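Long-range contacts in oxalate--CoA ligase (Arabidopsis thaliana, PDB 5IE2), which belongs to the ANL superfamily of AMP-binding ligases, with a large N-terminal and a small C-terminal domain, and binds ATP: residues A[413-417]-A[449-453]; A[420-426]-A[478-484]; A[429-434]-A[470-474]. One frame throughout, in Å; residues are numbered along the deposited sequence.

Interaction 1. Residues A[413-417]-A[449-453]; sequences LINRG and YGEEI
Arg416 NE donates to Glu452 OE2 over 2.8 Å, a salt bridge that ties the hairpin of strands 414-416 and 419-421 to the start of strand 450-459, the middle strand of the three-stranded sheet in the C-terminal domain. The two strand segments cross steeply, and side chains do most of the joining. Arg416 leaves its backbone with CG anti to N (chi1 -178°) and stays extended to NE, which carries it alongside Tyr449. Its guanidinium lies flat on the phenol ring, the planes 24° apart, with CZ over the ring centre and 3.8 Å from the centroid of Tyr449: a cation-pi stack. Glu452 comes to the edge of the same guanidinium and meets NE on the syn side of OE2. Bent at chi2, Glu452 also offers OE1, by its anti side, to the backbone N of Ile453 at 2.8 Å. With a bond at each oxygen, the carboxylate is held against rotation. Tyr449 adds a backbone grip, since its O accepts from Gly417 N at 2.9 Å. Farther along, the extended Glu451 brings OE2 to Asn415 N at 2.9 Å; the bond is nearly straight (176°), although the N-H arrives from above the carboxylate plane. Ile414 CD1 rests on Ile453 CB at 3.8 Å, the apolar corner of the contact, next to Ile421. Glu451 O is buried here with no hydrogen-bond partner, and Arg416 CA approaches it at 3.4 Å in a CA-H...O contact.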
# COMPACT_ATOMS: atom_id res chain seq x y z
N LEU A 413 -18.29 -7.49 -8.87
CA LEU A 413 -19.62 -7.81 -8.35
C LEU A 413 -20.22 -8.93 -9.18
O LEU A 413 -20.04 -8.99 -10.41
CB LEU A 413 -20.55 -6.61 -8.37
CG LEU A 413 -20.07 -5.38 -7.57
CD1 LEU A 413 -21.14 -4.29 -7.60
CD2 LEU A 413 -19.78 -5.76 -6.14
N ILE A 414 -20.96 -9.81 -8.54
CA ILE A 414 -21.47 -10.99 -9.23
C ILE A 414 -22.91 -10.83 -9.62
O ILE A 414 -23.79 -10.69 -8.78
CB ILE A 414 -21.25 -12.23 -8.35
CG1 ILE A 414 -19.77 -12.37 -8.05
CG2 ILE A 414 -21.79 -13.47 -9.01
CD1 ILE A 414 -19.45 -13.40 -7.00
N ASN A 415 -23.18 -10.82 -10.92
CA ASN A 415 -24.54 -10.54 -11.34
C ASN A 415 -25.34 -11.82 -11.62
O ASN A 415 -25.36 -12.34 -12.74
CB ASN A 415 -24.54 -9.62 -12.56
CG ASN A 415 -25.91 -9.01 -12.82
OD1 ASN A 415 -26.92 -9.46 -12.27
ND2 ASN A 415 -25.95 -7.96 -13.65
N ARG A 416 -26.00 -12.32 -10.57
CA ARG A 416 -26.71 -13.59 -10.62
C ARG A 416 -28.20 -13.38 -10.88
O ARG A 416 -28.96 -13.02 -9.97
CB ARG A 416 -26.50 -14.36 -9.32
CG ARG A 416 -27.19 -15.73 -9.31
CD ARG A 416 -26.93 -16.50 -8.00
NE ARG A 416 -27.49 -17.87 -7.97
CZ ARG A 416 -28.77 -18.14 -7.74
NH1 ARG A 416 -29.64 -17.15 -7.62
NH2 ARG A 416 -29.20 -19.39 -7.69
N GLY A 417 -28.62 -13.55 -12.13
CA GLY A 417 -30.01 -13.40 -12.48
C GLY A 417 -30.62 -12.07 -12.09
O GLY A 417 -31.77 -12.01 -11.64
N TYR A 449 -28.01 -18.20 -14.90
CA TYR A 449 -28.11 -16.91 -14.22
C TYR A 449 -27.16 -15.86 -14.78
O TYR A 449 -27.16 -14.70 -14.32
CB TYR A 449 -27.83 -17.07 -12.72
CG TYR A 449 -28.84 -17.94 -12.02
CD1 TYR A 449 -28.49 -19.21 -11.58
CD2 TYR A 449 -30.12 -17.49 -11.79
CE1 TYR A 449 -29.39 -19.99 -10.94
CE2 TYR A 449 -31.04 -18.30 -11.15
CZ TYR A 449 -30.67 -19.55 -10.73
OH TYR A 449 -31.58 -20.36 -10.09
N GLY A 450 -26.35 -16.26 -15.76
CA GLY A 450 -25.36 -15.37 -16.34
C GLY A 450 -24.06 -15.48 -15.58
O GLY A 450 -23.03 -15.89 -16.12
N GLU A 451 -24.09 -15.10 -14.30
CA GLU A 451 -22.95 -15.30 -13.42
C GLU A 451 -23.41 -16.04 -12.16
O GLU A 451 -24.56 -15.94 -11.76
CB GLU A 451 -22.28 -13.97 -13.10
CG GLU A 451 -21.70 -13.29 -14.32
CD GLU A 451 -21.28 -11.84 -14.08
OE1 GLU A 451 -21.02 -11.13 -15.09
OE2 GLU A 451 -21.21 -11.40 -12.91
N GLU A 452 -22.50 -16.79 -11.57
CA GLU A 452 -22.77 -17.51 -10.34
C GLU A 452 -21.62 -17.23 -9.39
O GLU A 452 -20.54 -16.84 -9.80
CB GLU A 452 -22.94 -19.01 -10.63
CG GLU A 452 -23.35 -19.91 -9.46
CD GLU A 452 -24.58 -19.40 -8.71
OE1 GLU A 452 -24.38 -18.65 -7.71
OE2 GLU A 452 -25.73 -19.71 -9.10
N ILE A 453 -21.85 -17.40 -8.10
CA ILE A 453 -20.78 -17.26 -7.14
C ILE A 453 -20.20 -18.64 -6.77
O ILE A 453 -20.95 -19.59 -6.53
CB ILE A 453 -21.25 -16.54 -5.86
CG1 ILE A 453 -20.15 -16.55 -4.81
CG2 ILE A 453 -22.58 -17.17 -5.34
CD1 ILE A 453 -20.40 -15.55 -3.69

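Interaction 2. Residues A[420-426]-A[478-484]; sequences KISPIEV and LAAFKVP
Lys482 runs from the short 3-10 turn 480-482 to Glu425, on the first turn of helix 423-430, and each part of its chain has a neighbour. The contact ties strand 419-421 of the hairpin and this helix to the loop between helix 467-477 and strand 487-489 in the C-terminal domain. Lys482 CB lies 4.2 Å from Ile421 CG2. CG sits over the centre of the Phe481 ring, within its own segment. From there the chain is fully extended, with CD and CE passing beside Glu425 OE1. Lys482 NZ meets both carboxylate oxygens: 2.9 Å to Glu425 OE1, on its syn side and a little out of the carboxylate plane, and a weak bond to OE2. The glutamate, CG anti to its backbone N (chi1 -178°) and extended beyond it, meets the lysine at about a right angle. Its backbone is fixed by Ser422, the N-cap of the helix, whose OG accepts from Glu425 N at 3.2 Å and also bonds Val407 O.

The rest of the contact is apolar. Ile421 slides past Phe481, its CG1 3.6 Å from CE1 of the ring. Val426 divides its methyls: CG1 meets Pro484 CG tip to tip at 3.9 Å, while CG2 faces Leu478 CD1 and Lys482 O. A salt bridge between partly exposed side chains thus borders buried Ile421, Val426 and Pro484, and the carboxylate would be expected to favour the charged lysine.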
# COMPACT_ATOMS: atom_id res chain seq x y z
N LYS A 420 -27.14 -8.59 -7.63
CA LYS A 420 -25.70 -8.46 -7.50
C LYS A 420 -25.22 -8.96 -6.14
O LYS A 420 -25.78 -8.61 -5.10
CB LYS A 420 -25.24 -7.02 -7.75
CG LYS A 420 -25.64 -6.49 -9.12
CD LYS A 420 -24.77 -5.32 -9.52
CE LYS A 420 -24.98 -4.96 -10.99
NZ LYS A 420 -26.44 -4.81 -11.26
N ILE A 421 -24.23 -9.83 -6.16
CA ILE A 421 -23.62 -10.36 -4.95
C ILE A 421 -22.28 -9.71 -4.73
O ILE A 421 -21.46 -9.55 -5.65
CB ILE A 421 -23.46 -11.89 -5.00
CG1 ILE A 421 -24.81 -12.54 -5.33
CG2 ILE A 421 -22.85 -12.43 -3.68
CD1 ILE A 421 -24.66 -14.02 -5.78
N SER A 422 -22.05 -9.31 -3.48
CA SER A 422 -20.75 -8.76 -3.07
C SER A 422 -19.80 -9.84 -2.59
O SER A 422 -20.03 -10.44 -1.55
CB SER A 422 -20.94 -7.77 -1.93
OG SER A 422 -19.70 -7.52 -1.30
N PRO A 423 -18.69 -10.05 -3.31
CA PRO A 423 -17.71 -11.04 -2.88
C PRO A 423 -17.06 -10.67 -1.52
O PRO A 423 -16.71 -11.57 -0.76
CB PRO A 423 -16.64 -11.00 -3.99
CG PRO A 423 -17.34 -10.45 -5.17
CD PRO A 423 -18.40 -9.50 -4.66
N ILE A 424 -16.92 -9.38 -1.25
CA ILE A 424 -16.45 -8.90 0.07
C ILE A 424 -17.30 -9.49 1.22
O ILE A 424 -16.78 -10.03 2.23
CB ILE A 424 -16.53 -7.33 0.13
CG1 ILE A 424 -15.42 -6.74 -0.73
CG2 ILE A 424 -16.43 -6.79 1.59
CD1 ILE A 424 -15.39 -5.21 -0.68
N GLU A 425 -18.61 -9.36 1.05
CA GLU A 425 -19.56 -9.81 2.08
C GLU A 425 -19.42 -11.32 2.33
O GLU A 425 -19.38 -11.85 3.50
CB GLU A 425 -21.01 -9.48 1.68
CG GLU A 425 -22.03 -9.89 2.74
CD GLU A 425 -23.51 -9.67 2.36
OE1 GLU A 425 -23.83 -9.36 1.19
OE2 GLU A 425 -24.37 -9.86 3.26
N VAL A 426 -19.37 -12.06 1.22
CA VAL A 426 -19.30 -13.52 1.33
C VAL A 426 -17.94 -13.95 1.93
O VAL A 426 -17.92 -14.83 2.81
CB VAL A 426 -19.55 -14.21 -0.03
CG1 VAL A 426 -19.39 -15.72 0.08
CG2 VAL A 426 -20.92 -13.89 -0.54
N LEU A 478 -26.20 -16.32 5.26
CA LEU A 478 -26.37 -15.49 4.03
C LEU A 478 -27.73 -15.81 3.42
O LEU A 478 -28.17 -16.94 3.54
CB LEU A 478 -25.25 -15.78 3.02
CG LEU A 478 -23.84 -15.35 3.36
CD1 LEU A 478 -22.85 -16.05 2.50
CD2 LEU A 478 -23.74 -13.84 3.10
N ALA A 479 -28.39 -14.84 2.77
CA ALA A 479 -29.56 -15.13 1.92
C ALA A 479 -29.16 -16.22 0.92
O ALA A 479 -28.04 -16.18 0.41
CB ALA A 479 -30.02 -13.84 1.18
N ALA A 480 -30.09 -17.11 0.56
CA ALA A 480 -29.72 -18.32 -0.19
C ALA A 480 -29.03 -17.96 -1.51
O ALA A 480 -28.08 -18.62 -1.90
CB ALA A 480 -30.93 -19.20 -0.43
N PHE A 481 -29.46 -16.88 -2.18
CA PHE A 481 -28.90 -16.58 -3.51
C PHE A 481 -27.42 -16.21 -3.45
O PHE A 481 -26.72 -16.30 -4.47
CB PHE A 481 -29.69 -15.47 -4.22
CG PHE A 481 -29.37 -14.07 -3.79
CD1 PHE A 481 -28.40 -13.32 -4.45
CD2 PHE A 481 -30.07 -13.48 -2.74
CE1 PHE A 481 -28.10 -11.99 -4.06
CE2 PHE A 481 -29.79 -12.15 -2.35
CZ PHE A 481 -28.79 -11.40 -3.02
N LYS A 482 -26.90 -15.84 -2.27
CA LYS A 482 -25.52 -15.43 -2.12
C LYS A 482 -24.55 -16.59 -1.83
O LYS A 482 -23.33 -16.42 -1.84
CB LYS A 482 -25.37 -14.40 -0.98
CG LYS A 482 -26.24 -13.16 -1.13
CD LYS A 482 -25.98 -12.21 0.07
CE LYS A 482 -26.88 -10.99 -0.04
NZ LYS A 482 -26.63 -10.21 1.19
N VAL A 483 -25.12 -17.76 -1.58
CA VAL A 483 -24.31 -18.91 -1.14
C VAL A 483 -23.47 -19.49 -2.30
O VAL A 483 -24.05 -19.82 -3.32
CB VAL A 483 -25.23 -20.01 -0.59
CG1 VAL A 483 -24.40 -21.21 -0.05
CG2 VAL A 483 -26.06 -19.43 0.52
N PRO A 484 -22.14 -19.63 -2.13
CA PRO A 484 -21.31 -20.21 -3.19
C PRO A 484 -21.86 -21.59 -3.64
O PRO A 484 -22.17 -22.46 -2.82
CB PRO A 484 -19.92 -20.35 -2.55
CG PRO A 484 -19.91 -19.28 -1.44
CD PRO A 484 -21.35 -19.21 -0.95

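Interaction 3. Residues A[429-434]-A[470-474]; sequences VLLTHP and IKAFC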
# COMPACT_ATOMS: atom_id res chain seq x y z
N VAL A 429 -17.98 -13.80 5.56
CA VAL A 429 -18.65 -14.97 6.20
C VAL A 429 -17.74 -16.21 6.20
O VAL A 429 -17.66 -16.93 7.20
CB VAL A 429 -20.02 -15.28 5.51
CG1 VAL A 429 -20.52 -16.71 5.86
CG2 VAL A 429 -21.10 -14.20 5.88
N LEU A 430 -17.06 -16.48 5.10
CA LEU A 430 -16.21 -17.69 5.03
C LEU A 430 -15.18 -17.70 6.12
O LEU A 430 -14.90 -18.74 6.73
CB LEU A 430 -15.49 -17.76 3.70
CG LEU A 430 -16.46 -17.97 2.54
CD1 LEU A 430 -15.72 -17.83 1.19
CD2 LEU A 430 -17.12 -19.34 2.73
N LEU A 431 -14.58 -16.54 6.36
CA LEU A 431 -13.54 -16.48 7.40
C LEU A 431 -14.05 -16.73 8.84
O LEU A 431 -13.24 -16.89 9.76
CB LEU A 431 -12.85 -15.10 7.36
CG LEU A 431 -11.98 -14.88 6.12
CD1 LEU A 431 -11.26 -13.51 6.17
CD2 LEU A 431 -10.95 -16.00 5.95
N THR A 432 -15.37 -16.68 9.05
CA THR A 432 -15.90 -16.97 10.40
C THR A 432 -16.11 -18.46 10.62
O THR A 432 -16.43 -18.86 11.74
CB THR A 432 -17.23 -16.24 10.71
OG1 THR A 432 -18.29 -16.78 9.93
CG2 THR A 432 -17.13 -14.75 10.42
N HIS A 433 -15.97 -19.28 9.58
CA HIS A 433 -16.13 -20.72 9.80
C HIS A 433 -14.95 -21.19 10.65
O HIS A 433 -13.82 -20.85 10.36
CB HIS A 433 -16.17 -21.49 8.50
CG HIS A 433 -16.43 -22.95 8.68
ND1 HIS A 433 -15.49 -23.81 9.21
CD2 HIS A 433 -17.53 -23.69 8.44
CE1 HIS A 433 -16.00 -25.03 9.27
NE2 HIS A 433 -17.24 -24.99 8.80
N PRO A 434 -15.22 -21.99 11.70
CA PRO A 434 -14.19 -22.39 12.68
C PRO A 434 -12.96 -23.01 12.05
O PRO A 434 -11.85 -22.84 12.58
CB PRO A 434 -14.90 -23.43 13.55
CG PRO A 434 -16.34 -23.13 13.43
CD PRO A 434 -16.56 -22.49 12.06
N ILE A 470 -19.05 -26.21 4.27
CA ILE A 470 -18.91 -24.76 3.97
C ILE A 470 -20.21 -24.20 3.47
O ILE A 470 -20.67 -23.14 3.90
CB ILE A 470 -17.83 -24.50 2.91
CG1 ILE A 470 -16.45 -24.90 3.45
CG2 ILE A 470 -17.80 -22.99 2.54
CD1 ILE A 470 -16.03 -24.15 4.72
N LYS A 471 -20.83 -24.92 2.55
CA LYS A 471 -22.08 -24.47 2.01
C LYS A 471 -23.15 -24.40 3.10
O LYS A 471 -23.88 -23.42 3.15
CB LYS A 471 -22.52 -25.36 0.85
CG LYS A 471 -21.70 -25.11 -0.43
CD LYS A 471 -22.19 -25.98 -1.60
CE LYS A 471 -23.43 -25.42 -2.24
NZ LYS A 471 -23.83 -26.15 -3.50
N ALA A 472 -23.26 -25.41 3.95
CA ALA A 472 -24.26 -25.40 5.01
C ALA A 472 -24.08 -24.20 5.97
O ALA A 472 -25.07 -23.50 6.37
CB ALA A 472 -24.21 -26.74 5.80
N PHE A 473 -22.82 -23.98 6.31
CA PHE A 473 -22.47 -22.87 7.17
C PHE A 473 -22.87 -21.53 6.51
O PHE A 473 -23.48 -20.66 7.13
CB PHE A 473 -20.97 -22.92 7.48
CG PHE A 473 -20.51 -21.80 8.37
CD1 PHE A 473 -20.59 -21.91 9.76
CD2 PHE A 473 -20.00 -20.63 7.81
CE1 PHE A 473 -20.12 -20.86 10.58
CE2 PHE A 473 -19.59 -19.59 8.60
CZ PHE A 473 -19.63 -19.70 9.99
N CYS A 474 -22.51 -21.37 5.24
CA CYS A 474 -22.90 -20.18 4.48
C CYS A 474 -24.41 -20.01 4.45
O CYS A 474 -24.89 -18.90 4.56
CB CYS A 474 -22.37 -20.24 3.05
SG CYS A 474 -20.57 -19.96 2.96
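His433 turns the edge of its imidazole onto the face of Phe473, where the end region of helix 423-430 and the turn Leu430 to His433 pack against helix 467-477 in the alpha/beta C-terminal domain. The rings form a T-shaped pair, with centroids 4.9 Å apart and planes at 68°, and His433 CD2 comes within 3.5 Å of Phe473 CG. His433 CA lies over the same face of the phenyl ring as a CH-pi donor. The imidazole is itself sandwiched: Ile470 CD1 lies over one face, 4.2 Å from the His433 centroid, and the CD of Pro434 over the opposite one. Its ND1 accepts from Asp435 N, which fixes the turn of the ring.

The tightly packed part continues inward, where Leu430 CD2 touches both the sulfur of Cys474, at 3.5 Å, and Ile470 CG2, at 3.7 Å. All three residues are buried, and Ile470 carries the packing on to Val436 and Val487 of the sheet. Toward solvent the fit is looser. Exposed Pro434 approaches Phe473 CE1 with its CD at 4.2 Å, and Val429 CG1 lies at a similar distance from Phe473 CE2.

With CG anti to the backbone N (chi1 179°), the ring of Phe473 reaches the type I turn Leu430 to His433, and its edge meets two oxygens, Thr432 OG1 in the turn and Val429 O just before it. Val429 O, near the plane of the ring, accepts from both the backbone N and the hydroxyl of Thr432. That hydroxyl, OG1, bonds Val429 O at 2.8 Å and lies in the plane of the Phe473 ring, 3.2 Å from its CZ.

Along the chain, the first partners come in order: strand 414-416, then 420-426 and 429-434. Strand 450-459 returns to the first of them and closes interaction 1; helix 467-477 then closes interaction 3, and loop 478-484 closes interaction 2. Interaction 3 therefore lies within the span of interaction 2, while interaction 1 crosses both. Interactions 1 and 2 share the hairpin, through Ile414 O and Ile421 N, and meet again where Ile453 CD1 packs on Val426 CG2. Interactions 2 and 3 share helix 423-430 and touch through Val483 and Cys474. Together they bind hairpin, sheet and both helices into one C-terminal unit.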